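Local atomic coordinates of engineered Protein OR366 (Synthetic construct, PDB entry 4RZP), a protein that is of unknown function but, as an engineered solenoid of armadillo- and HEAT-like helical repeats, probably serves as a test of repeat-protein design. Residues E51-D56 against E89-L94; D98-Q103 against H139-V144; D182-Q187 against H223-V228. One frame throughout, in Å; residues are numbered along the deposited sequence.

Overall arrangement
Contact 1 is mostly apolar: three of its five touching residues are buried, no hydrogen bond crosses it, and it brings the L52-H55 turn against helix 87-94. Contacts 2 and 3 are partly buried and more polar; each pairs the starts of two helices, 100-113 with 142-155 and 184-197 with 226-240, through one serine-to-aspartate bond, a glutamine at a histidine edge and a buried valine. They are closely similar, 84 residues apart, but D98 reaches the histidine only in contact 2. L94 packs on V102 between contacts 1 and 2, and S142 O on V186 CG2 between contacts 2 and 3; contacts 1 and 3 lie on opposite sides of the chain's centre, about 32 Å apart between centres.

Contact 1 of 3, residues E51-D56 against E89-L94; sequences ELLTHD and EKLVEL
Packing between successive armadillo-like repeats is carried here by L53, which projects from the L52-H55 turn, at the end region of helix 45-52, against K90, L91 and L94 of helix 87-94. The CA atoms that come nearest are those of L53 and K90, 6.4 Å apart, and both residues aim their CB at the opposite segment. L53 divides its work between its two methyls. L53 CD1 lies against the helix at CB of K90 (3.9 Å) and at CD2 of L91 (4.0 Å), while L53 CD2 meets CD1 of L94 at 4.0 Å, the two leucine side chains crossing at about a right angle. L91 starts in the other direction, and its CD2 methyl is what reaches back to the turn.

This is the layered build of an armadillo solenoid, in which each repeat is laid against the next. The segment 51-56 falls in one such repeat and 89-94 in the following one, and helix 58-71 packs against the same residues: L53 also rests on its A64 and L68, and L94 on its Q61.

Backbone atoms take part as well. L52 to H55 form a type I turn, closed by H55 N to L52 O at 3.2 Å, and the turn presents the L53 carbonyl to L94, whose CD2 stands 3.3 Å from L53 O. That oxygen accepts a hydrogen bond from Q61 NE2.

Toward solvent the contact thins to one pair. T54 lays its CG2 methyl against the lysine chain, 3.6 Å from CD of K90. The K90 chain bends at its second torsion (chi2 -71°) and then runs extended, which brings its aliphatic part, CD nearest, alongside the methyl.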
# COMPACT_ATOMS: atom_id res chain seq x y z
N GLU A 51 9.64 4.66 -15.02
CA GLU A 51 9.32 4.37 -16.41
C GLU A 51 9.28 2.88 -16.72
O GLU A 51 8.57 2.46 -17.62
CB GLU A 51 10.31 5.06 -17.34
CG GLU A 51 9.94 6.51 -17.57
CD GLU A 51 10.77 7.17 -18.64
OE1 GLU A 51 10.95 6.56 -19.71
OE2 GLU A 51 11.26 8.31 -18.40
N LEU A 52 10.03 2.07 -15.98
CA LEU A 52 9.91 0.62 -16.11
C LEU A 52 8.49 0.15 -15.80
O LEU A 52 8.07 -0.91 -16.24
CB LEU A 52 10.90 -0.10 -15.19
CG LEU A 52 12.41 -0.02 -15.45
CD1 LEU A 52 13.11 -0.95 -14.49
CD2 LEU A 52 12.77 -0.35 -16.88
N LEU A 53 7.75 0.93 -15.02
CA LEU A 53 6.41 0.52 -14.64
C LEU A 53 5.44 0.50 -15.83
O LEU A 53 4.37 -0.10 -15.75
CB LEU A 53 5.87 1.43 -13.53
CG LEU A 53 6.77 1.62 -12.31
CD1 LEU A 53 6.08 2.50 -11.28
CD2 LEU A 53 7.17 0.29 -11.70
N THR A 54 5.81 1.17 -16.92
CA THR A 54 4.96 1.24 -18.11
C THR A 54 5.35 0.22 -19.21
O THR A 54 4.70 0.15 -20.24
CB THR A 54 4.96 2.67 -18.72
OG1 THR A 54 6.13 2.88 -19.53
CG2 THR A 54 4.93 3.71 -17.64
N HIS A 55 6.43 -0.55 -19.01
CA HIS A 55 6.74 -1.62 -19.94
C HIS A 55 5.86 -2.80 -19.58
O HIS A 55 5.77 -3.14 -18.40
CB HIS A 55 8.22 -2.04 -19.90
CG HIS A 55 9.18 -0.95 -20.26
ND1 HIS A 55 10.56 -1.11 -20.19
CD2 HIS A 55 8.98 0.34 -20.64
CE1 HIS A 55 11.15 0.01 -20.54
NE2 HIS A 55 10.22 0.91 -20.82
N ASP A 56 5.20 -3.43 -20.56
CA ASP A 56 4.32 -4.58 -20.28
C ASP A 56 5.16 -5.85 -20.17
O ASP A 56 5.17 -6.70 -21.06
CB ASP A 56 3.21 -4.74 -21.34
CG ASP A 56 1.87 -5.20 -20.73
OD1 ASP A 56 1.54 -4.73 -19.61
OD2 ASP A 56 1.14 -6.01 -21.36
N GLU A 89 1.07 8.10 -10.20
CA GLU A 89 0.33 7.95 -11.45
C GLU A 89 0.49 6.55 -12.05
O GLU A 89 -0.51 5.88 -12.37
CB GLU A 89 0.75 9.02 -12.45
CG GLU A 89 -0.44 9.77 -13.02
CD GLU A 89 -0.15 11.24 -13.24
OE1 GLU A 89 0.80 11.53 -14.00
OE2 GLU A 89 -0.85 12.09 -12.63
N LYS A 90 1.74 6.12 -12.21
CA LYS A 90 2.02 4.82 -12.79
C LYS A 90 1.66 3.70 -11.83
O LYS A 90 1.17 2.65 -12.24
CB LYS A 90 3.49 4.73 -13.19
CG LYS A 90 4.05 5.95 -13.91
CD LYS A 90 3.51 6.09 -15.32
CE LYS A 90 4.04 7.35 -16.00
NZ LYS A 90 3.47 7.57 -17.36
N LEU A 91 1.92 3.91 -10.54
CA LEU A 91 1.66 2.87 -9.56
C LEU A 91 0.18 2.49 -9.53
O LEU A 91 -0.18 1.30 -9.62
CB LEU A 91 2.09 3.31 -8.17
CG LEU A 91 3.58 3.23 -7.86
CD1 LEU A 91 3.79 3.84 -6.47
CD2 LEU A 91 4.06 1.78 -7.93
N VAL A 92 -0.67 3.50 -9.40
CA VAL A 92 -2.10 3.24 -9.41
C VAL A 92 -2.52 2.59 -10.73
O VAL A 92 -3.35 1.69 -10.74
CB VAL A 92 -2.92 4.50 -9.18
CG1 VAL A 92 -4.39 4.16 -9.19
CG2 VAL A 92 -2.54 5.14 -7.86
N GLU A 93 -1.92 3.04 -11.83
CA GLU A 93 -2.14 2.39 -13.11
C GLU A 93 -1.90 0.87 -13.02
O GLU A 93 -2.78 0.10 -13.44
CB GLU A 93 -1.23 3.00 -14.18
CG GLU A 93 -1.14 2.19 -15.46
CD GLU A 93 -2.48 2.08 -16.16
OE1 GLU A 93 -3.27 3.05 -16.07
OE2 GLU A 93 -2.73 1.04 -16.80
N LEU A 94 -0.77 0.45 -12.45
CA LEU A 94 -0.43 -0.99 -12.34
C LEU A 94 -1.48 -1.83 -11.60
O LEU A 94 -1.46 -3.06 -11.72
CB LEU A 94 0.90 -1.19 -11.64
CG LEU A 94 2.20 -0.74 -12.31
CD1 LEU A 94 3.39 -0.92 -11.37
CD2 LEU A 94 2.40 -1.53 -13.57

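Contact 2 of 3, residues D98-Q103 against H139-V144; sequences DDSKVQ and HDDSKV
D98, just ahead of helix 100-113, directs OD1 to the imidazole of H139, 3.4 Å from CE1, with carboxylate and ring planes 43° apart. The oxygen approaches the ring obliquely. The same OD1 is also a weak acceptor for Q103 NE2. D99 follows at the N-cap position without a capping bond; its OD2 is instead paired with the hydroxyl of S58.

S100 makes the hydrogen bond that crosses the contact: S100 OG donates at 2.7 Å to D141 OD2, which uses its syn lone pair. With OG opposite the backbone N (chi1 -171°), the hydroxyl extends to the neighbouring helix start. The S100 carbonyl oxygen, in turn, has V144 CG2 at 4.1 Å.

Q103, one turn further on, points its CB at the other segment, and its side chain crosses that of H139 at about a right angle, with amide and ring planes 41° apart. Q103 NE2 stands in the ring plane at the edge, 3.6 Å from H139 CE1, although its stronger partner is the carbonyl of L95. Q103 and V144 both touch L136 of helix 129-136.

D141 serves two purposes at once. While OD2 accepts the S100 hydrogen bond, D141 OD1 accepts weakly from K143 N (3.2 Å) and V144 N, the capping pattern of an aspartate N-cap at the start of a helix, here tied to the neighbouring helix start of an armadillo-HEAT solenoid.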
# COMPACT_ATOMS: atom_id res chain seq x y z
N ASP A 98 -4.51 -7.26 -14.34
CA ASP A 98 -4.61 -8.45 -13.49
C ASP A 98 -3.34 -9.29 -13.54
O ASP A 98 -3.15 -10.17 -14.37
CB ASP A 98 -5.85 -9.26 -13.85
CG ASP A 98 -7.09 -8.71 -13.16
OD1 ASP A 98 -7.13 -8.75 -11.91
OD2 ASP A 98 -7.99 -8.22 -13.87
N ASP A 99 -2.47 -8.97 -12.60
CA ASP A 99 -1.15 -9.53 -12.51
C ASP A 99 -0.87 -9.61 -11.01
O ASP A 99 -0.57 -8.60 -10.38
CB ASP A 99 -0.13 -8.65 -13.22
CG ASP A 99 1.13 -9.38 -13.55
OD1 ASP A 99 1.55 -10.23 -12.74
OD2 ASP A 99 1.74 -9.05 -14.59
N SER A 100 -0.98 -10.81 -10.46
CA SER A 100 -0.86 -11.00 -9.02
C SER A 100 0.35 -10.28 -8.42
O SER A 100 0.21 -9.34 -7.63
CB SER A 100 -0.79 -12.50 -8.69
OG SER A 100 -0.87 -12.72 -7.29
N LYS A 101 1.55 -10.69 -8.80
CA LYS A 101 2.74 -10.15 -8.18
C LYS A 101 2.92 -8.66 -8.46
O LYS A 101 3.57 -7.97 -7.68
CB LYS A 101 3.98 -10.93 -8.62
CG LYS A 101 4.25 -10.91 -10.12
CD LYS A 101 5.61 -11.54 -10.43
CE LYS A 101 5.93 -11.55 -11.91
NZ LYS A 101 4.86 -12.30 -12.62
N VAL A 102 2.35 -8.15 -9.54
CA VAL A 102 2.52 -6.73 -9.87
C VAL A 102 1.52 -5.89 -9.11
O VAL A 102 1.88 -4.85 -8.55
CB VAL A 102 2.40 -6.47 -11.37
CG1 VAL A 102 2.13 -5.00 -11.64
CG2 VAL A 102 3.68 -6.90 -12.07
N GLN A 103 0.27 -6.32 -9.07
CA GLN A 103 -0.69 -5.64 -8.19
C GLN A 103 -0.16 -5.61 -6.75
O GLN A 103 -0.27 -4.60 -6.05
CB GLN A 103 -2.06 -6.32 -8.25
CG GLN A 103 -2.76 -6.15 -9.59
CD GLN A 103 -3.95 -7.07 -9.73
OE1 GLN A 103 -3.87 -8.25 -9.41
NE2 GLN A 103 -5.07 -6.53 -10.22
N HIS A 139 -10.73 -9.46 -5.06
CA HIS A 139 -10.03 -10.50 -5.82
C HIS A 139 -9.79 -11.69 -4.93
O HIS A 139 -9.67 -11.54 -3.72
CB HIS A 139 -8.71 -9.98 -6.40
CG HIS A 139 -8.88 -8.89 -7.41
ND1 HIS A 139 -7.84 -8.41 -8.16
CD2 HIS A 139 -9.98 -8.20 -7.79
CE1 HIS A 139 -8.28 -7.45 -8.96
NE2 HIS A 139 -9.58 -7.31 -8.75
N ASP A 140 -9.74 -12.87 -5.55
CA ASP A 140 -9.51 -14.11 -4.83
C ASP A 140 -8.02 -14.35 -4.85
O ASP A 140 -7.50 -15.18 -5.60
CB ASP A 140 -10.29 -15.27 -5.45
CG ASP A 140 -11.81 -15.06 -5.36
OD1 ASP A 140 -12.33 -14.81 -4.24
OD2 ASP A 140 -12.49 -15.14 -6.41
N ASP A 141 -7.34 -13.57 -4.03
CA ASP A 141 -5.90 -13.50 -3.97
C ASP A 141 -5.54 -12.97 -2.60
O ASP A 141 -5.51 -11.74 -2.40
CB ASP A 141 -5.33 -12.59 -5.05
CG ASP A 141 -3.83 -12.76 -5.23
OD1 ASP A 141 -3.11 -12.99 -4.22
OD2 ASP A 141 -3.38 -12.64 -6.39
N SER A 142 -5.29 -13.89 -1.68
CA SER A 142 -4.96 -13.53 -0.30
C SER A 142 -3.83 -12.48 -0.22
O SER A 142 -3.89 -11.55 0.58
CB SER A 142 -4.59 -14.80 0.46
OG SER A 142 -4.10 -14.50 1.75
N LYS A 143 -2.81 -12.60 -1.06
CA LYS A 143 -1.69 -11.68 -0.96
C LYS A 143 -2.12 -10.27 -1.33
O LYS A 143 -1.80 -9.31 -0.62
CB LYS A 143 -0.53 -12.15 -1.83
CG LYS A 143 -0.28 -13.64 -1.73
CD LYS A 143 0.66 -14.14 -2.83
CE LYS A 143 0.72 -15.67 -2.77
NZ LYS A 143 1.68 -16.32 -3.72
N VAL A 144 -2.85 -10.15 -2.44
CA VAL A 144 -3.33 -8.85 -2.89
C VAL A 144 -4.28 -8.17 -1.89
O VAL A 144 -4.21 -6.94 -1.71
CB VAL A 144 -4.06 -8.98 -4.23
CG1 VAL A 144 -4.66 -7.63 -4.67
CG2 VAL A 144 -3.11 -9.48 -5.28

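Contact 3 of 3, residues D182-Q187 against H223-V228; sequences DDSKVQ and HDDSKV
S184 and D225 supply the hydrogen bond of this contact. The S184 hydroxyl donates from OG to OD2 of D225 over 2.9 Å, and it comes from above the carboxylate, 49° out of its plane. Two torsions bring the partners together: S184 OG stands opposite its own nitrogen (chi1 170°), and the D225 carboxylate does the same on its residue, so that each polar end extends across to the other segment. With an alanine in place of D225, the S184 hydroxyl would probably lose its acceptor and be set free to turn, leaving the two helix starts without a polar tie.

The flat groups meet at an edge. Q187 NE2 stands in the plane of the H223 imidazole, 3.8 Å from H223 CE1; amide and ring planes are 25° apart, although the two side chains cross at about a right angle. The amide nitrogen also makes a weak hydrogen bond to the carbonyl of L179, which may limit its rotation.

The segments lead into helices 184-197 and 226-240, neighbours in the HEAT-like part of the solenoid, and their closest CA atoms, those of Q187 and V228, are 6.7 Å apart.

Van der Waals packing falls to V228, which points its CB at the other segment and sets a methyl against two oxygens. V228 CG2 lies 3.8 Å from the S184 carbonyl oxygen and 4.1 Å from Q187 OE1, filling the angle between serine and glutamine. Both Q187 and V228 also touch L220 of helix 213-220.

The ammonium ends of K185 and K227, 5.8 Å apart between their NZ atoms, are like charges not in contact and may repel weakly.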
# COMPACT_ATOMS: atom_id res chain seq x y z
N ASP A 182 -10.34 -16.69 5.91
CA ASP A 182 -9.50 -17.52 6.78
C ASP A 182 -8.00 -17.32 6.53
O ASP A 182 -7.23 -18.28 6.56
CB ASP A 182 -9.86 -19.00 6.62
CG ASP A 182 -11.22 -19.34 7.20
OD1 ASP A 182 -11.42 -19.17 8.42
OD2 ASP A 182 -12.11 -19.78 6.43
N ASP A 183 -7.59 -16.08 6.25
CA ASP A 183 -6.18 -15.76 6.18
C ASP A 183 -5.84 -14.71 7.22
O ASP A 183 -6.30 -13.56 7.12
CB ASP A 183 -5.77 -15.26 4.79
CG ASP A 183 -4.28 -15.00 4.69
OD1 ASP A 183 -3.50 -15.84 5.18
OD2 ASP A 183 -3.89 -13.95 4.14
N SER A 184 -5.05 -15.13 8.20
CA SER A 184 -4.66 -14.31 9.35
C SER A 184 -4.30 -12.87 8.99
O SER A 184 -4.91 -11.93 9.49
CB SER A 184 -3.49 -14.97 10.06
OG SER A 184 -2.92 -14.11 11.03
N LYS A 185 -3.33 -12.70 8.10
CA LYS A 185 -2.84 -11.37 7.78
C LYS A 185 -3.92 -10.45 7.21
O LYS A 185 -4.01 -9.30 7.58
CB LYS A 185 -1.67 -11.47 6.81
CG LYS A 185 -0.41 -12.05 7.43
CD LYS A 185 0.64 -10.98 7.77
CE LYS A 185 0.14 -9.98 8.79
NZ LYS A 185 1.07 -8.91 9.26
N VAL A 186 -4.74 -10.98 6.32
CA VAL A 186 -5.83 -10.22 5.73
C VAL A 186 -6.75 -9.64 6.78
O VAL A 186 -7.05 -8.43 6.78
CB VAL A 186 -6.64 -11.10 4.78
CG1 VAL A 186 -7.89 -10.36 4.32
CG2 VAL A 186 -5.78 -11.49 3.61
N GLN A 187 -7.21 -10.51 7.68
CA GLN A 187 -8.06 -10.12 8.79
C GLN A 187 -7.40 -9.02 9.61
O GLN A 187 -7.98 -7.95 9.77
CB GLN A 187 -8.34 -11.32 9.69
CG GLN A 187 -8.89 -12.50 8.97
CD GLN A 187 -9.03 -13.67 9.88
OE1 GLN A 187 -8.07 -14.09 10.52
NE2 GLN A 187 -10.24 -14.18 10.00
N HIS A 223 -10.94 -15.94 17.94
CA HIS A 223 -9.98 -16.70 17.14
C HIS A 223 -8.68 -16.83 17.91
O HIS A 223 -8.40 -16.03 18.79
CB HIS A 223 -9.71 -16.05 15.78
CG HIS A 223 -10.85 -16.19 14.82
ND1 HIS A 223 -10.86 -15.56 13.59
CD2 HIS A 223 -12.01 -16.88 14.89
CE1 HIS A 223 -11.98 -15.84 12.96
NE2 HIS A 223 -12.70 -16.64 13.73
N ASP A 224 -7.89 -17.85 17.56
CA ASP A 224 -6.62 -18.08 18.27
C ASP A 224 -5.41 -17.52 17.51
O ASP A 224 -4.60 -18.26 16.95
CB ASP A 224 -6.42 -19.57 18.55
CG ASP A 224 -5.18 -19.84 19.39
OD1 ASP A 224 -4.88 -19.00 20.27
OD2 ASP A 224 -4.52 -20.87 19.18
N ASP A 225 -5.32 -16.19 17.49
CA ASP A 225 -4.20 -15.48 16.89
C ASP A 225 -4.08 -14.09 17.50
O ASP A 225 -4.75 -13.16 17.06
CB ASP A 225 -4.35 -15.37 15.37
CG ASP A 225 -3.10 -14.86 14.70
OD1 ASP A 225 -2.00 -15.38 15.01
OD2 ASP A 225 -3.20 -13.94 13.87
N SER A 226 -3.23 -13.99 18.52
CA SER A 226 -2.96 -12.75 19.24
C SER A 226 -3.08 -11.49 18.38
O SER A 226 -3.97 -10.66 18.59
CB SER A 226 -1.57 -12.80 19.86
OG SER A 226 -1.09 -11.50 20.12
N LYS A 227 -2.20 -11.37 17.40
CA LYS A 227 -2.18 -10.22 16.53
C LYS A 227 -3.57 -9.81 15.96
O LYS A 227 -3.88 -8.62 15.87
CB LYS A 227 -1.21 -10.44 15.38
CG LYS A 227 0.05 -11.27 15.57
CD LYS A 227 0.83 -11.40 14.20
CE LYS A 227 2.29 -11.90 14.23
NZ LYS A 227 3.22 -10.71 14.35
N VAL A 228 -4.40 -10.79 15.63
CA VAL A 228 -5.72 -10.49 15.09
C VAL A 228 -6.64 -9.96 16.17
O VAL A 228 -7.36 -8.97 15.98
CB VAL A 228 -6.36 -11.74 14.47
CG1 VAL A 228 -7.86 -11.54 14.22
CG2 VAL A 228 -5.64 -12.13 13.18